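Local coordinates for protein aldose 1-epimerase (Caenorhabditis elegans, PDB 1LUR) that probably interconverts the alpha and beta anomers of aldose sugars such as galactose, at residues Q152-H157 with E330-F335; T254-W259 with L267-S272. One frame throughout, in Å; residues are numbered along the deposited sequence.

Contact 1: residues Q152-H157 with E330-F335; sequences QLIIEH and EIVYTF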
# COMPACT_ATOMS: atom_id res chain seq x y z
N GLN A 152 -16.83 1.36 -4.92
CA GLN A 152 -15.64 0.64 -4.54
C GLN A 152 -14.49 0.88 -5.51
O GLN A 152 -14.70 1.09 -6.70
CB GLN A 152 -15.90 -0.87 -4.51
CG GLN A 152 -17.06 -1.31 -3.65
CD GLN A 152 -17.23 -2.81 -3.69
OE1 GLN A 152 -17.21 -3.42 -4.76
NE2 GLN A 152 -17.38 -3.42 -2.52
N LEU A 153 -13.28 0.86 -4.97
CA LEU A 153 -12.08 1.05 -5.76
C LEU A 153 -11.47 -0.34 -5.62
O LEU A 153 -11.19 -0.80 -4.51
CB LEU A 153 -11.14 2.08 -5.15
CG LEU A 153 -9.73 2.06 -5.77
CD1 LEU A 153 -9.80 2.45 -7.25
CD2 LEU A 153 -8.82 3.02 -5.02
N ILE A 154 -11.30 -1.03 -6.74
CA ILE A 154 -10.72 -2.36 -6.71
C ILE A 154 -9.33 -2.34 -7.30
O ILE A 154 -9.12 -1.84 -8.42
CB ILE A 154 -11.58 -3.36 -7.52
CG1 ILE A 154 -12.95 -3.53 -6.85
CG2 ILE A 154 -10.85 -4.70 -7.63
CD1 ILE A 154 -13.92 -4.37 -7.65
N ILE A 155 -8.36 -2.87 -6.55
CA ILE A 155 -6.99 -2.91 -7.02
C ILE A 155 -6.64 -4.38 -7.17
O ILE A 155 -6.73 -5.15 -6.22
CB ILE A 155 -5.97 -2.31 -6.02
CG1 ILE A 155 -6.28 -0.84 -5.75
CG2 ILE A 155 -4.56 -2.43 -6.61
CD1 ILE A 155 -5.25 -0.17 -4.83
N GLU A 156 -6.27 -4.77 -8.38
CA GLU A 156 -5.91 -6.15 -8.64
C GLU A 156 -4.42 -6.19 -8.92
O GLU A 156 -3.90 -5.32 -9.61
CB GLU A 156 -6.64 -6.69 -9.86
CG GLU A 156 -8.13 -6.84 -9.69
CD GLU A 156 -8.82 -7.07 -11.01
OE1 GLU A 156 -8.48 -8.07 -11.70
OE2 GLU A 156 -9.69 -6.25 -11.37
N HIS A 157 -3.76 -7.19 -8.37
CA HIS A 157 -2.33 -7.37 -8.54
C HIS A 157 -2.16 -8.73 -9.20
O HIS A 157 -2.54 -9.75 -8.63
CB HIS A 157 -1.63 -7.33 -7.18
CG HIS A 157 -1.52 -5.96 -6.59
ND1 HIS A 157 -1.13 -5.74 -5.29
CD2 HIS A 157 -1.70 -4.74 -7.14
CE1 HIS A 157 -1.08 -4.44 -5.06
NE2 HIS A 157 -1.42 -3.81 -6.17
N GLU A 330 -5.95 -9.11 -4.52
CA GLU A 330 -6.82 -7.97 -4.74
C GLU A 330 -7.09 -7.22 -3.44
O GLU A 330 -6.98 -7.78 -2.34
CB GLU A 330 -8.16 -8.40 -5.37
CG GLU A 330 -9.11 -9.10 -4.43
CD GLU A 330 -10.54 -9.16 -4.96
OE1 GLU A 330 -11.41 -9.70 -4.25
OE2 GLU A 330 -10.80 -8.66 -6.08
N ILE A 331 -7.44 -5.95 -3.59
CA ILE A 331 -7.74 -5.08 -2.47
C ILE A 331 -9.00 -4.34 -2.87
O ILE A 331 -9.04 -3.71 -3.94
CB ILE A 331 -6.63 -4.03 -2.25
CG1 ILE A 331 -5.27 -4.71 -2.11
CG2 ILE A 331 -6.93 -3.24 -1.00
CD1 ILE A 331 -4.10 -3.74 -2.07
N VAL A 332 -10.04 -4.42 -2.04
CA VAL A 332 -11.29 -3.73 -2.35
C VAL A 332 -11.56 -2.63 -1.33
O VAL A 332 -11.74 -2.92 -0.15
CB VAL A 332 -12.48 -4.71 -2.37
CG1 VAL A 332 -13.76 -3.96 -2.78
CG2 VAL A 332 -12.21 -5.84 -3.35
N TYR A 333 -11.57 -1.38 -1.79
CA TYR A 333 -11.83 -0.24 -0.92
C TYR A 333 -13.27 0.20 -1.16
O TYR A 333 -13.65 0.51 -2.29
CB TYR A 333 -10.92 0.95 -1.25
CG TYR A 333 -9.44 0.69 -1.17
CD1 TYR A 333 -8.79 -0.07 -2.14
CD2 TYR A 333 -8.67 1.23 -0.13
CE1 TYR A 333 -7.42 -0.28 -2.09
CE2 TYR A 333 -7.30 1.02 -0.07
CZ TYR A 333 -6.68 0.27 -1.05
OH TYR A 333 -5.32 0.06 -1.00
N THR A 334 -14.07 0.23 -0.10
CA THR A 334 -15.46 0.65 -0.23
C THR A 334 -15.62 1.97 0.49
O THR A 334 -15.27 2.09 1.67
CB THR A 334 -16.44 -0.37 0.40
OG1 THR A 334 -16.33 -1.62 -0.28
CG2 THR A 334 -17.87 0.14 0.27
N PHE A 335 -16.13 2.98 -0.22
CA PHE A 335 -16.33 4.29 0.36
C PHE A 335 -17.80 4.51 0.68
O PHE A 335 -18.68 4.20 -0.13
CB PHE A 335 -15.82 5.37 -0.59
CG PHE A 335 -14.38 5.19 -0.98
CD1 PHE A 335 -14.03 4.45 -2.11
CD2 PHE A 335 -13.37 5.71 -0.18
CE1 PHE A 335 -12.70 4.22 -2.43
CE2 PHE A 335 -12.02 5.50 -0.50
CZ PHE A 335 -11.69 4.75 -1.63
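On one face of the strand pair formed by 152-157 and 330-335, L153, I155, I331, Y333 and F335 make a close apolar layer. I155 runs obliquely to Y333, its CD1 lying 3.5 Å from Y333 CE1. With CG1 anti to the carbonyl carbon (chi1 -60°), the I155 chain is carried toward that ring. L153 serves two rings: its carbonyl O lies at the edge of Y333, in the ring plane, and its CB comes to the edge of F335, 3.8 Å from CE1. Outside the pair, L34 and L37 of strand 33-40 pack against L153, while the Y333 ring meets W175.

The two strands are antiparallel neighbours in the large sheet of the galactose mutarotase-type beta-sandwich. L153 with Y333 and I155 with I331 are the hydrogen-bonded pairs; Y333 N reaches L153 O at 2.8 Å, almost straight at 174°.

The other face, with Q152, I154, E156, E330, V332 and T334, is looser and opens to solvent toward E156. I154 and V332 lie side by side, CG1 to CG1 at 4.2 Å. The carboxylates of E156 and E330 stay 5.9 Å apart, OE2 to OE2. At the Q152 end, the amide of that residue passes V332 CG1, and NE2 donates to T334 OG1 at 3.1 Å, with the oxygen 19° out of the amide plane; OE1 accepts from N148.

Contact 2: residues T254-W259 with L267-S272; sequences TYLRFW and LSITTS
Strands 256-259 and 267-271 run antiparallel, their axes approaching to 4.6 Å, with F258 and L267 exchanging two backbone bonds and I269 N bonded to L256 O. At the start of the pairing the regular pattern slips: Y255 and L256 both face I269. The carbonyl O of I269 takes a nearly straight bond from Y255 N at 2.9 Å and a weak one from L256 N at 3.4 Å.

Next to this irregularity, L256 and I269 lie side by side, pointing the same way, and touch through CD2 and CD1 at 4.0 Å. L267 shares this buried face, while the ring of F258 leads away from the partner strand to meet H186. Together these groups form part of the apolar layer that the larger sheet turns toward strand 300-305. This is a beta hairpin carrying a classic beta bulge, set within the beta-sandwich of the aldose 1-epimerase family.

On the side of R257 and S268, T254 CG2 has two neighbours. It meets S268 CB at 3.8 Å and also sits 3.9 Å above the plane of the R257 guanidinium, over its centre; R257 NH1 is held by a salt bridge to E191. A water joins T254 OG1 to S268 OG, lying 2.7 Å from the serine oxygen.

Y255 reaches along the opposite strand beyond the bulge. Turned to the side of its own backbone N (chi1 -60°), the ring is carried past T270 until CE2 comes 3.5 Å from T271 O, which lies near the ring plane at its edge. A serine here would probably leave T270 and the T271 carbonyl without the ring that lies against them. T271 O accepts a hydrogen bond from K245 NZ.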
# COMPACT_ATOMS: atom_id res chain seq x y z
N THR A 254 -15.31 -7.51 5.74
CA THR A 254 -14.49 -6.33 5.98
C THR A 254 -13.47 -6.62 7.08
O THR A 254 -13.81 -7.18 8.12
CB THR A 254 -15.35 -5.13 6.42
OG1 THR A 254 -16.29 -4.82 5.38
CG2 THR A 254 -14.48 -3.91 6.71
N TYR A 255 -12.22 -6.25 6.84
CA TYR A 255 -11.16 -6.48 7.82
C TYR A 255 -10.69 -5.18 8.45
O TYR A 255 -10.08 -5.18 9.52
CB TYR A 255 -9.97 -7.17 7.17
CG TYR A 255 -10.31 -8.51 6.57
CD1 TYR A 255 -11.02 -9.46 7.30
CD2 TYR A 255 -9.90 -8.83 5.28
CE1 TYR A 255 -11.33 -10.70 6.76
CE2 TYR A 255 -10.20 -10.07 4.73
CZ TYR A 255 -10.92 -11.00 5.48
OH TYR A 255 -11.22 -12.23 4.93
N LEU A 256 -10.96 -4.07 7.77
CA LEU A 256 -10.56 -2.77 8.26
C LEU A 256 -11.58 -1.69 7.91
O LEU A 256 -12.11 -1.66 6.79
CB LEU A 256 -9.19 -2.40 7.69
CG LEU A 256 -8.66 -0.98 7.93
CD1 LEU A 256 -7.14 -0.98 7.77
CD2 LEU A 256 -9.29 -0.01 6.95
N ARG A 257 -11.83 -0.80 8.87
CA ARG A 257 -12.77 0.30 8.70
C ARG A 257 -12.04 1.54 9.21
O ARG A 257 -11.59 1.57 10.36
CB ARG A 257 -14.04 0.04 9.52
CG ARG A 257 -14.65 -1.33 9.26
CD ARG A 257 -15.73 -1.68 10.27
NE ARG A 257 -16.12 -3.09 10.21
CZ ARG A 257 -15.32 -4.11 10.52
NH1 ARG A 257 -14.07 -3.89 10.91
NH2 ARG A 257 -15.76 -5.36 10.43
N PHE A 258 -11.93 2.55 8.36
CA PHE A 258 -11.25 3.80 8.69
C PHE A 258 -12.24 4.93 8.39
O PHE A 258 -12.78 5.01 7.28
CB PHE A 258 -10.00 3.92 7.81
CG PHE A 258 -9.10 5.08 8.15
CD1 PHE A 258 -8.69 5.30 9.47
CD2 PHE A 258 -8.60 5.90 7.15
CE1 PHE A 258 -7.79 6.33 9.77
CE2 PHE A 258 -7.71 6.93 7.44
CZ PHE A 258 -7.30 7.15 8.75
N TRP A 259 -12.50 5.79 9.36
CA TRP A 259 -13.45 6.88 9.13
C TRP A 259 -13.19 8.14 9.94
O TRP A 259 -12.40 8.14 10.89
CB TRP A 259 -14.87 6.38 9.39
CG TRP A 259 -15.18 6.10 10.83
CD1 TRP A 259 -15.69 6.98 11.75
CD2 TRP A 259 -14.98 4.86 11.53
NE1 TRP A 259 -15.82 6.37 12.97
CE2 TRP A 259 -15.40 5.07 12.87
CE3 TRP A 259 -14.49 3.60 11.16
CZ2 TRP A 259 -15.34 4.06 13.83
CZ3 TRP A 259 -14.43 2.60 12.12
CH2 TRP A 259 -14.86 2.83 13.44
N LEU A 267 -14.12 4.42 5.13
CA LEU A 267 -13.42 3.55 4.19
C LEU A 267 -13.33 2.16 4.81
O LEU A 267 -12.89 2.02 5.96
CB LEU A 267 -12.00 4.07 3.93
CG LEU A 267 -11.00 3.07 3.34
CD1 LEU A 267 -11.46 2.67 1.95
CD2 LEU A 267 -9.61 3.68 3.29
N SER A 268 -13.77 1.14 4.08
CA SER A 268 -13.72 -0.22 4.57
C SER A 268 -12.89 -1.00 3.56
O SER A 268 -12.97 -0.74 2.36
CB SER A 268 -15.13 -0.83 4.67
OG SER A 268 -15.65 -1.11 3.38
N ILE A 269 -12.10 -1.95 4.05
CA ILE A 269 -11.26 -2.74 3.17
C ILE A 269 -11.35 -4.25 3.38
O ILE A 269 -11.52 -4.74 4.49
CB ILE A 269 -9.77 -2.34 3.35
CG1 ILE A 269 -9.55 -0.91 2.88
CG2 ILE A 269 -8.86 -3.31 2.59
CD1 ILE A 269 -8.15 -0.39 3.13
N THR A 270 -11.23 -4.98 2.28
CA THR A 270 -11.26 -6.43 2.29
C THR A 270 -10.14 -6.75 1.31
O THR A 270 -10.01 -6.10 0.27
CB THR A 270 -12.61 -7.00 1.80
OG1 THR A 270 -12.62 -8.41 2.03
CG2 THR A 270 -12.82 -6.74 0.32
N THR A 271 -9.31 -7.72 1.65
CA THR A 271 -8.21 -8.07 0.77
C THR A 271 -7.84 -9.53 0.87
O THR A 271 -8.14 -10.20 1.86
CB THR A 271 -6.95 -7.22 1.09
OG1 THR A 271 -5.84 -7.67 0.30
CG2 THR A 271 -6.59 -7.35 2.57
N SER A 272 -7.18 -10.03 -0.17
CA SER A 272 -6.76 -11.41 -0.22
C SER A 272 -5.45 -11.53 0.54
O SER A 272 -5.06 -12.62 0.97
CB SER A 272 -6.55 -11.84 -1.67
OG SER A 272 -5.67 -10.95 -2.35
O HOH W 1 -15.21 -3.82 3.37

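How the contacts relate
Followed from the N terminus, the chain first lays down 152-157, whose partner in contact 1 arrives only with 330-335, 173 residues on. Contact 2 is nested inside that long loop: 254-259 turns back after a short connection to pair with 267-272. The two closures meet because strand 327-337 lies between 152-160 and 265-271, giving four consecutive strands of one antiparallel sheet. Across the shared boundary, V332 N pairs with T270 O and E330 N with S272 OG, both probable hydrogen bonds, while Y333 packs on L267 and I269. A late strand thus ties a mid-chain strand to the hairpin.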